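Local coordinates for protein Non-heme chloroperoxidase CPO-A1 (Streptomyces aureofaciens, PDB 1A8Q) that is a cofactor-free haloperoxidase of the alpha/beta hydrolase fold that can brominate and may chlorinate during 7-chlorotetracycline biosynthesis, at residues F12-G17 with N31-Q36; Q153-T158 with D178-M183; E206-F211 with Q237-A242. All coordinates share one frame; numbering follows the deposited sequence.

Contact 1 (F12-G17 with N31-Q36)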
loop_
_atom_site.group_PDB
_atom_site.type_symbol
_atom_site.label_atom_id
_atom_site.label_comp_id
_atom_site.label_asym_id
_atom_site.label_seq_id
_atom_site.Cartn_x
_atom_site.Cartn_y
_atom_site.Cartn_z
ATOM N N PHE A 12 15.159 -5.044 0.767
ATOM C CA PHE A 12 15.836 -3.783 1.147
ATOM C C PHE A 12 14.901 -2.970 2.026
ATOM O O PHE A 12 13.706 -2.931 1.721
ATOM C CB PHE A 12 16.124 -2.968 -0.133
ATOM C CG PHE A 12 16.871 -1.674 0.176
ATOM C CD1 PHE A 12 18.253 -1.695 0.317
ATOM C CD2 PHE A 12 16.171 -0.500 0.288
ATOM C CE1 PHE A 12 18.917 -0.495 0.586
ATOM C CE2 PHE A 12 16.843 0.691 0.585
ATOM C CZ PHE A 12 18.212 0.674 0.734
ATOM N N TYR A 13 15.395 -2.224 3.021
ATOM C CA TYR A 13 14.485 -1.388 3.787
ATOM C C TYR A 13 15.259 -0.192 4.371
ATOM O O TYR A 13 16.478 -0.272 4.499
ATOM C CB TYR A 13 13.730 -2.120 4.934
ATOM C CG TYR A 13 14.675 -2.710 5.971
ATOM C CD1 TYR A 13 15.364 -3.883 5.804
ATOM C CD2 TYR A 13 14.831 -1.986 7.159
ATOM C CE1 TYR A 13 16.226 -4.368 6.774
ATOM C CE2 TYR A 13 15.673 -2.475 8.166
ATOM C CZ TYR A 13 16.357 -3.642 7.956
ATOM O OH TYR A 13 17.218 -4.120 8.922
ATOM N N LYS A 14 14.490 0.838 4.643
ATOM C CA LYS A 14 14.967 2.015 5.377
ATOM C C LYS A 14 14.532 1.906 6.833
ATOM O O LYS A 14 13.433 1.407 7.073
ATOM C CB LYS A 14 14.272 3.255 4.801
ATOM C CG LYS A 14 14.837 3.629 3.426
ATOM C CD LYS A 14 14.220 4.880 2.901
ATOM C CE LYS A 14 13.234 4.744 1.756
ATOM N NZ LYS A 14 13.810 3.944 0.616
ATOM N N ASP A 15 15.438 2.291 7.770
ATOM C CA ASP A 15 15.049 2.127 9.194
ATOM C C ASP A 15 15.571 3.373 9.903
ATOM O O ASP A 15 16.820 3.509 10.022
ATOM C CB ASP A 15 15.733 0.873 9.724
ATOM C CG ASP A 15 15.522 0.573 11.204
ATOM O OD1 ASP A 15 14.898 1.401 11.861
ATOM O OD2 ASP A 15 15.986 -0.477 11.646
ATOM N N TRP A 16 14.659 4.277 10.172
ATOM C CA TRP A 16 15.060 5.595 10.687
ATOM C C TRP A 16 14.566 5.806 12.113
ATOM O O TRP A 16 13.427 5.516 12.409
ATOM C CB TRP A 16 14.392 6.644 9.791
ATOM C CG TRP A 16 14.967 6.784 8.393
ATOM C CD1 TRP A 16 16.028 6.119 7.857
ATOM C CD2 TRP A 16 14.456 7.628 7.364
ATOM N NE1 TRP A 16 16.208 6.475 6.550
ATOM C CE2 TRP A 16 15.280 7.430 6.222
ATOM C CE3 TRP A 16 13.424 8.558 7.278
ATOM C CZ2 TRP A 16 15.063 8.117 5.028
ATOM C CZ3 TRP A 16 13.198 9.249 6.103
ATOM C CH2 TRP A 16 14.046 9.021 4.976
ATOM N N GLY A 17 15.418 6.429 12.936
ATOM C CA GLY A 17 14.900 6.826 14.249
ATOM C C GLY A 17 14.887 5.750 15.305
ATOM O O GLY A 17 15.285 4.612 15.173
ATOM N N ASN A 31 7.792 1.640 -4.366
ATOM C CA ASN A 31 8.700 1.018 -3.439
ATOM C C ASN A 31 8.737 1.902 -2.176
ATOM O O ASN A 31 7.895 2.793 -2.147
ATOM C CB ASN A 31 10.097 0.769 -4.024
ATOM C CG ASN A 31 10.777 2.027 -4.524
ATOM O OD1 ASN A 31 11.025 2.936 -3.727
ATOM N ND2 ASN A 31 11.167 2.131 -5.808
ATOM N N GLY A 32 9.573 1.608 -1.217
ATOM C CA GLY A 32 9.568 2.359 0.036
ATOM C C GLY A 32 9.880 3.829 -0.117
ATOM O O GLY A 32 9.505 4.631 0.769
ATOM N N ASP A 33 10.465 4.268 -1.252
ATOM C CA ASP A 33 10.617 5.715 -1.443
ATOM C C ASP A 33 9.300 6.449 -1.543
ATOM O O ASP A 33 9.250 7.683 -1.405
ATOM C CB ASP A 33 11.367 6.021 -2.759
ATOM C CG ASP A 33 12.863 5.817 -2.623
ATOM O OD1 ASP A 33 13.315 5.685 -1.484
ATOM O OD2 ASP A 33 13.573 5.737 -3.672
ATOM N N ALA A 34 8.152 5.797 -1.778
ATOM C CA ALA A 34 6.833 6.371 -1.804
ATOM C C ALA A 34 6.401 6.824 -0.400
ATOM O O ALA A 34 5.325 7.422 -0.363
ATOM C CB ALA A 34 5.765 5.390 -2.300
ATOM N N TRP A 35 7.200 6.577 0.605
ATOM C CA TRP A 35 6.800 6.952 1.955
ATOM C C TRP A 35 7.788 7.934 2.575
ATOM O O TRP A 35 7.691 8.174 3.788
ATOM C CB TRP A 35 6.855 5.695 2.831
ATOM C CG TRP A 35 5.765 4.685 2.525
ATOM C CD1 TRP A 35 5.955 3.396 2.157
ATOM C CD2 TRP A 35 4.364 4.858 2.788
ATOM N NE1 TRP A 35 4.721 2.746 2.092
ATOM C CE2 TRP A 35 3.742 3.618 2.475
ATOM C CE3 TRP A 35 3.562 5.934 3.124
ATOM C CZ2 TRP A 35 2.350 3.461 2.577
ATOM C CZ3 TRP A 35 2.181 5.779 3.272
ATOM C CH2 TRP A 35 1.584 4.533 2.944
ATOM N N GLN A 36 8.753 8.483 1.836
ATOM C CA GLN A 36 9.741 9.304 2.566
ATOM C C GLN A 36 9.098 10.451 3.324
ATOM O O GLN A 36 9.624 10.771 4.392
ATOM C CB GLN A 36 10.779 9.841 1.564
ATOM C CG GLN A 36 11.653 8.628 1.163
ATOM C CD GLN A 36 13.097 9.031 0.905
ATOM O OE1 GLN A 36 13.577 10.007 1.486
ATOM N NE2 GLN A 36 13.772 8.267 0.051
#
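Asp-33 OD1 accepts from Lys-14 NZ of strand 10-16 and from Gln-36 NE2 of its own segment, on opposite faces of the carboxylate plane. Lys-14 NZ forms a salt bridge with Asp-33 OD1 at 2.8 Å, meeting it on the anti side and 34° out of the carboxylate plane. Gln-36 NE2 donates from the other face, 3.0 Å from Asp-33 OD1, and the oxygen lies almost in the plane of the Gln-36 amide. Two donors on opposite faces should restrict rotation of the carboxylate, and the lysine charge would be expected to favour its ionised form. The chain of Lys-14 leaves the strand straight and then bends at its last two torsions (chi3 -107°), which swings NZ round to the aspartate; its CE passes 3.9 Å from Gly-32 O. The other end of the Gln-36 amide, OE1, reaches the rim of the Trp-16 indole. It lies in the plane of the ring, with Gln-36 OE1 3.7 Å from Trp-16 CH2, and the amide and ring planes stand 89° apart. Behind Asp-33 the chain is set by an Asx turn, in which Asn-31 OD1 accepts from Asp-33 N at 2.9 Å, and by a short 3-10 segment, 32-35, that leads into helix 36-44 with Trp-35 at the N-cap position. The contact thus joins strand 10-16, which pairs with strands 2-4 and 48-52 in the central sheet, to the loop between strand 21-25 and helix 36-44, while Trp-16 also packs on Leu-39 and Val-43 of that helix.

Contact 2 (Q153-T158 with D178-M183)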
loop_
_atom_site.group_PDB
_atom_site.type_symbol
_atom_site.label_atom_id
_atom_site.label_comp_id
_atom_site.label_asym_id
_atom_site.label_seq_id
_atom_site.Cartn_x
_atom_site.Cartn_y
_atom_site.Cartn_z
ATOM N N GLN A 153 6.430 3.855 -21.087
ATOM C CA GLN A 153 5.370 4.769 -21.460
ATOM C C GLN A 153 4.128 4.481 -20.593
ATOM O O GLN A 153 3.438 5.423 -20.241
ATOM C CB GLN A 153 4.912 4.560 -22.931
ATOM C CG GLN A 153 3.930 5.620 -23.409
ATOM C CD GLN A 153 4.462 7.032 -23.304
ATOM O OE1 GLN A 153 5.627 7.301 -23.635
ATOM N NE2 GLN A 153 3.643 7.990 -22.862
ATOM N N PHE A 154 3.900 3.204 -20.302
ATOM C CA PHE A 154 2.695 2.865 -19.505
ATOM C C PHE A 154 2.724 3.531 -18.136
ATOM O O PHE A 154 1.669 3.972 -17.624
ATOM C CB PHE A 154 2.569 1.347 -19.354
ATOM C CG PHE A 154 1.324 0.955 -18.554
ATOM C CD1 PHE A 154 0.084 1.159 -19.093
ATOM C CD2 PHE A 154 1.511 0.345 -17.318
ATOM C CE1 PHE A 154 -1.059 0.747 -18.357
ATOM C CE2 PHE A 154 0.376 -0.068 -16.596
ATOM C CZ PHE A 154 -0.858 0.144 -17.156
ATOM N N TRP A 155 3.898 3.624 -17.513
ATOM C CA TRP A 155 3.930 4.303 -16.180
ATOM C C TRP A 155 3.649 5.773 -16.356
ATOM O O TRP A 155 3.014 6.401 -15.479
ATOM C CB TRP A 155 5.281 4.029 -15.514
ATOM C CG TRP A 155 5.554 2.574 -15.317
ATOM C CD1 TRP A 155 6.756 1.953 -15.526
ATOM C CD2 TRP A 155 4.678 1.575 -14.760
ATOM N NE1 TRP A 155 6.642 0.627 -15.235
ATOM C CE2 TRP A 155 5.380 0.371 -14.751
ATOM C CE3 TRP A 155 3.350 1.622 -14.288
ATOM C CZ2 TRP A 155 4.832 -0.825 -14.270
ATOM C CZ3 TRP A 155 2.808 0.430 -13.790
ATOM C CH2 TRP A 155 3.549 -0.760 -13.811
ATOM N N LYS A 156 4.189 6.416 -17.411
ATOM C CA LYS A 156 3.890 7.828 -17.641
ATOM C C LYS A 156 2.389 8.040 -17.834
ATOM O O LYS A 156 1.818 8.982 -17.238
ATOM C CB LYS A 156 4.625 8.331 -18.892
ATOM C CG LYS A 156 6.140 8.110 -18.668
ATOM C CD LYS A 156 7.013 8.301 -19.876
ATOM C CE LYS A 156 6.585 9.378 -20.842
ATOM N NZ LYS A 156 6.743 10.741 -20.230
ATOM N N ASP A 157 1.732 7.144 -18.597
ATOM C CA ASP A 157 0.300 7.322 -18.806
ATOM C C ASP A 157 -0.517 7.014 -17.542
ATOM O O ASP A 157 -1.514 7.702 -17.290
ATOM C CB ASP A 157 -0.167 6.375 -19.921
ATOM C CG ASP A 157 0.441 6.710 -21.281
ATOM O OD1 ASP A 157 0.904 7.817 -21.524
ATOM O OD2 ASP A 157 0.416 5.816 -22.146
ATOM N N THR A 158 -0.105 6.031 -16.786
ATOM C CA THR A 158 -0.804 5.630 -15.561
ATOM C C THR A 158 -0.697 6.674 -14.462
ATOM O O THR A 158 -1.634 6.739 -13.639
ATOM C CB THR A 158 -0.190 4.305 -15.090
ATOM O OG1 THR A 158 -0.456 3.365 -16.168
ATOM C CG2 THR A 158 -0.843 3.775 -13.818
ATOM N N ASP A 178 7.011 12.316 -12.683
ATOM C CA ASP A 178 8.336 11.810 -12.994
ATOM C C ASP A 178 8.849 10.876 -11.913
ATOM O O ASP A 178 9.513 9.879 -12.173
ATOM C CB ASP A 178 9.345 12.957 -13.199
ATOM C CG ASP A 178 9.063 13.754 -14.463
ATOM O OD1 ASP A 178 8.335 13.365 -15.382
ATOM O OD2 ASP A 178 9.506 14.922 -14.497
ATOM N N ALA A 179 8.543 11.181 -10.637
ATOM C CA ALA A 179 8.987 10.286 -9.560
ATOM C C ALA A 179 8.267 8.924 -9.567
ATOM O O ALA A 179 8.853 7.897 -9.196
ATOM C CB ALA A 179 8.786 10.976 -8.218
ATOM N N PHE A 180 6.985 8.958 -9.948
ATOM C CA PHE A 180 6.201 7.731 -10.121
ATOM C C PHE A 180 6.922 6.826 -11.139
ATOM O O PHE A 180 7.150 5.646 -10.846
ATOM C CB PHE A 180 4.789 8.119 -10.609
ATOM C CG PHE A 180 3.881 6.921 -10.827
ATOM C CD1 PHE A 180 3.093 6.449 -9.790
ATOM C CD2 PHE A 180 3.789 6.350 -12.083
ATOM C CE1 PHE A 180 2.250 5.365 -10.028
ATOM C CE2 PHE A 180 2.936 5.269 -12.311
ATOM C CZ PHE A 180 2.167 4.789 -11.268
ATOM N N TRP A 181 7.204 7.435 -12.284
ATOM C CA TRP A 181 7.927 6.662 -13.331
ATOM C C TRP A 181 9.252 6.147 -12.817
ATOM O O TRP A 181 9.601 4.983 -13.033
ATOM C CB TRP A 181 8.106 7.563 -14.548
ATOM C CG TRP A 181 8.964 6.978 -15.643
ATOM C CD1 TRP A 181 8.598 6.115 -16.614
ATOM C CD2 TRP A 181 10.355 7.261 -15.803
ATOM N NE1 TRP A 181 9.723 5.845 -17.419
ATOM C CE2 TRP A 181 10.785 6.549 -16.938
ATOM C CE3 TRP A 181 11.275 8.069 -15.138
ATOM C CZ2 TRP A 181 12.098 6.598 -17.395
ATOM C CZ3 TRP A 181 12.577 8.136 -15.608
ATOM C CH2 TRP A 181 12.999 7.371 -16.725
ATOM N N TYR A 182 10.047 6.973 -12.140
ATOM C CA TYR A 182 11.366 6.580 -11.626
ATOM C C TYR A 182 11.279 5.396 -10.680
ATOM O O TYR A 182 12.097 4.463 -10.749
ATOM C CB TYR A 182 11.938 7.814 -10.877
ATOM C CG TYR A 182 13.245 7.598 -10.162
ATOM C CD1 TYR A 182 13.286 7.224 -8.827
ATOM C CD2 TYR A 182 14.449 7.883 -10.821
ATOM C CE1 TYR A 182 14.476 7.043 -8.156
ATOM C CE2 TYR A 182 15.644 7.739 -10.138
ATOM C CZ TYR A 182 15.650 7.360 -8.817
ATOM O OH TYR A 182 16.823 7.173 -8.125
ATOM N N MET A 183 10.313 5.393 -9.738
ATOM C CA MET A 183 10.138 4.272 -8.852
ATOM C C MET A 183 9.676 3.014 -9.644
ATOM O O MET A 183 10.164 1.931 -9.301
ATOM C CB MET A 183 9.080 4.605 -7.746
ATOM C CG MET A 183 9.747 5.670 -6.830
ATOM S SD MET A 183 8.570 5.951 -5.438
ATOM C CE MET A 183 7.545 7.170 -6.220
#
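The backbones come nearest at Trp-155 and Trp-181, CA to CA 5.4 Å. Just before this point, Phe-154 points away from the partner helix; its carbonyl O accepts both Thr-158 N and Thr-158 OG1, and that hydroxyl covers one face of its ring. Trp-155 is the first to touch: its CB lies 4.1 Å from Trp-181 CD1, and its carbonyl O sits 3.4 Å from Phe-180 CE2. With CG beside the backbone N (chi1 -59°), the indole of Trp-155 turns away from the partner helix to meet Trp-28 edge-to-face. Lys-156 follows, running alongside Trp-181 in the same direction, its CG 3.8 Å from Trp-181 CD1. The indole nitrogen of Trp-181 bonds to Ser-152 OG, a second tie to the first helix. These helices, 137-162 and 174-184, belong to the helical cap inserted after the sixth strand of the alpha/beta hydrolase sheet; the short segments run at 143° to one another, roughly antiparallel, with axes 8.8 Å apart. Nearly a turn past Trp-155, Thr-158 offers CG2 to Phe-180 CZ at 4.1 Å. The side chain of Phe-180 lies about 7 Å from that of the triad residue His-252 and also packs on Pro-29, Leu-30 and Phe-162.

Contact 3 (E206-F211 with Q237-A242)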
loop_
_atom_site.group_PDB
_atom_site.type_symbol
_atom_site.label_atom_id
_atom_site.label_comp_id
_atom_site.label_asym_id
_atom_site.label_seq_id
_atom_site.Cartn_x
_atom_site.Cartn_y
_atom_site.Cartn_z
ATOM N N GLU A 206 -12.261 -12.495 4.859
ATOM C CA GLU A 206 -12.038 -13.309 6.057
ATOM C C GLU A 206 -10.834 -12.922 6.892
ATOM O O GLU A 206 -10.834 -13.086 8.122
ATOM C CB GLU A 206 -12.050 -14.793 5.705
ATOM C CG GLU A 206 -13.403 -15.207 5.108
ATOM C CD GLU A 206 -14.571 -14.973 6.057
ATOM O OE1 GLU A 206 -14.490 -15.471 7.205
ATOM O OE2 GLU A 206 -15.543 -14.272 5.709
ATOM N N ASP A 207 -9.804 -12.341 6.250
ATOM C CA ASP A 207 -8.689 -11.815 7.019
ATOM C C ASP A 207 -9.092 -10.576 7.831
ATOM O O ASP A 207 -8.618 -10.423 8.969
ATOM C CB ASP A 207 -7.545 -11.388 6.067
ATOM C CG ASP A 207 -6.847 -12.552 5.391
ATOM O OD1 ASP A 207 -6.671 -13.642 5.983
ATOM O OD2 ASP A 207 -6.451 -12.358 4.231
ATOM N N LEU A 208 -9.909 -9.726 7.267
ATOM C CA LEU A 208 -10.356 -8.488 7.914
ATOM C C LEU A 208 -11.146 -8.798 9.203
ATOM O O LEU A 208 -11.043 -8.044 10.153
ATOM C CB LEU A 208 -11.225 -7.602 7.045
ATOM C CG LEU A 208 -10.623 -7.061 5.719
ATOM C CD1 LEU A 208 -11.638 -6.256 4.949
ATOM C CD2 LEU A 208 -9.389 -6.215 6.057
ATOM N N LYS A 209 -11.896 -9.896 9.183
ATOM C CA LYS A 209 -12.669 -10.251 10.390
ATOM C C LYS A 209 -11.773 -10.693 11.538
ATOM O O LYS A 209 -12.200 -10.784 12.714
ATOM C CB LYS A 209 -13.663 -11.354 9.998
ATOM C CG LYS A 209 -14.799 -10.966 9.065
ATOM C CD LYS A 209 -15.569 -12.241 8.678
ATOM C CE LYS A 209 -16.747 -11.963 7.770
ATOM N NZ LYS A 209 -17.460 -13.271 7.461
ATOM N N LYS A 210 -10.504 -11.020 11.316
ATOM C CA LYS A 210 -9.556 -11.399 12.332
ATOM C C LYS A 210 -8.840 -10.206 12.960
ATOM O O LYS A 210 -8.068 -10.436 13.897
ATOM C CB LYS A 210 -8.525 -12.385 11.780
ATOM C CG LYS A 210 -9.243 -13.646 11.276
ATOM C CD LYS A 210 -8.245 -14.724 10.895
ATOM C CE LYS A 210 -8.887 -16.100 11.151
ATOM N NZ LYS A 210 -8.826 -16.402 12.622
ATOM N N PHE A 211 -9.096 -9.003 12.493
ATOM C CA PHE A 211 -8.450 -7.821 13.086
ATOM C C PHE A 211 -9.012 -7.644 14.505
ATOM O O PHE A 211 -10.229 -7.841 14.675
ATOM C CB PHE A 211 -8.740 -6.590 12.257
ATOM C CG PHE A 211 -7.830 -6.344 11.059
ATOM C CD1 PHE A 211 -7.648 -7.322 10.118
ATOM C CD2 PHE A 211 -7.254 -5.094 10.895
ATOM C CE1 PHE A 211 -6.831 -7.096 9.004
ATOM C CE2 PHE A 211 -6.436 -4.854 9.787
ATOM C CZ PHE A 211 -6.237 -5.854 8.854
ATOM N N GLN A 237 -16.513 -1.193 7.610
ATOM C CA GLN A 237 -17.658 -1.878 8.242
ATOM C C GLN A 237 -17.332 -3.269 8.721
ATOM O O GLN A 237 -17.967 -3.771 9.679
ATOM C CB GLN A 237 -18.814 -1.919 7.244
ATOM C CG GLN A 237 -19.434 -0.598 6.884
ATOM C CD GLN A 237 -20.107 0.179 8.003
ATOM O OE1 GLN A 237 -20.401 -0.335 9.090
ATOM N NE2 GLN A 237 -20.372 1.468 7.749
ATOM N N ILE A 238 -16.402 -3.978 8.102
ATOM C CA ILE A 238 -16.052 -5.347 8.459
ATOM C C ILE A 238 -15.057 -5.448 9.581
ATOM O O ILE A 238 -15.080 -6.372 10.423
ATOM C CB ILE A 238 -15.474 -6.109 7.240
ATOM C CG1 ILE A 238 -16.523 -6.110 6.125
ATOM C CG2 ILE A 238 -15.014 -7.509 7.627
ATOM C CD1 ILE A 238 -16.010 -6.649 4.808
ATOM N N ILE A 239 -14.006 -4.602 9.536
ATOM C CA ILE A 239 -12.998 -4.644 10.588
ATOM C C ILE A 239 -13.619 -4.182 11.903
ATOM O O ILE A 239 -14.170 -3.091 11.946
ATOM C CB ILE A 239 -11.849 -3.665 10.216
ATOM C CG1 ILE A 239 -11.144 -4.217 8.965
ATOM C CG2 ILE A 239 -10.893 -3.537 11.395
ATOM C CD1 ILE A 239 -10.210 -3.151 8.368
ATOM N N PRO A 240 -13.542 -4.971 12.962
ATOM C CA PRO A 240 -14.151 -4.582 14.225
ATOM C C PRO A 240 -13.592 -3.264 14.734
ATOM O O PRO A 240 -12.366 -3.107 14.695
ATOM C CB PRO A 240 -13.770 -5.721 15.156
ATOM C CG PRO A 240 -13.548 -6.904 14.271
ATOM C CD PRO A 240 -12.921 -6.311 13.011
ATOM N N ASN A 241 -14.404 -2.325 15.159
ATOM C CA ASN A 241 -13.989 -1.049 15.708
ATOM C C ASN A 241 -13.213 -0.096 14.802
ATOM O O ASN A 241 -12.741 0.942 15.261
ATOM C CB ASN A 241 -13.151 -1.284 16.993
ATOM C CG ASN A 241 -13.970 -1.988 18.076
ATOM O OD1 ASN A 241 -15.136 -1.654 18.259
ATOM N ND2 ASN A 241 -13.385 -2.988 18.695
ATOM N N ALA A 242 -13.166 -0.328 13.506
ATOM C CA ALA A 242 -12.436 0.552 12.592
ATOM C C ALA A 242 -13.002 1.947 12.506
ATOM O O ALA A 242 -14.227 2.160 12.626
ATOM C CB ALA A 242 -12.509 -0.118 11.208
#
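Ile-238 CG2 fits between Leu-208 and Lys-209, 3.8 Å from Leu-208 CB and equally near Lys-209 CG. Two helix ends of the alpha/beta hydrolase fold meet here: helix 205-208 runs into a type I turn, Leu-208 to Phe-211, before strand 215-220, and helix 232-238 into a type II turn, Ile-239 to Ala-242, before strand 243-247. Ile-239 is the main wedge, because its two branches enter different hollows. One branch, CG1 with CD1 beyond it, lies against Leu-208, reaching its CB and CD2; Ile-239 CD1 also hangs over one face of the Phe-211 ring, 4.3 Å above its plane and offset toward the rim. The other branch, CG2, on the far side of CB from the backbone N, points at Phe-211, where Ile-239 CG2 approaches Phe-211 CB at 3.8 Å and comes close to the ring at CD2. Leu-208 and Phe-211 together form the hollow that Ile-239 fills. Leu-208 also packs on Pro-122 and Pro-123, the latter touched by Ile-238 as well, and Phe-211 on Leu-100 and Val-104 of helix 96-107. Lys-209 meets Ile-238 with CG, while its extended chain carries NZ to the syn lone pair of Glu-206 OE2, a salt bridge of 2.8 Å within its own segment. Pro-240 sets its CG-CD side against the turn's carbonyl oxygens: Pro-240 CD is 3.8 Å from Leu-208 O, and Pro-240 CG 3.5 Å from Phe-211 O.

Overall arrangement
From the N terminus, contact 1 comes first and closes a short loop through strand 21-25, tying strand 10-16 to the loop before helix 36-44. The chain then passes through the middle strands of the sheet and enters the helical cap, where contact 2 closes the hairpin between helices 137-162 and 174-184. Contact 3 follows, bracketing strand 215-220 and helix 232-238 near the edge strand 243-247. The three loops come in series, and none encloses or crosses another. Contacts 1 and 2 touch where Met-183 meets Asn-31, Asp-33 and Ala-34, joining cap to core; contact 3 lies on the opposite side of the chain's centre from both.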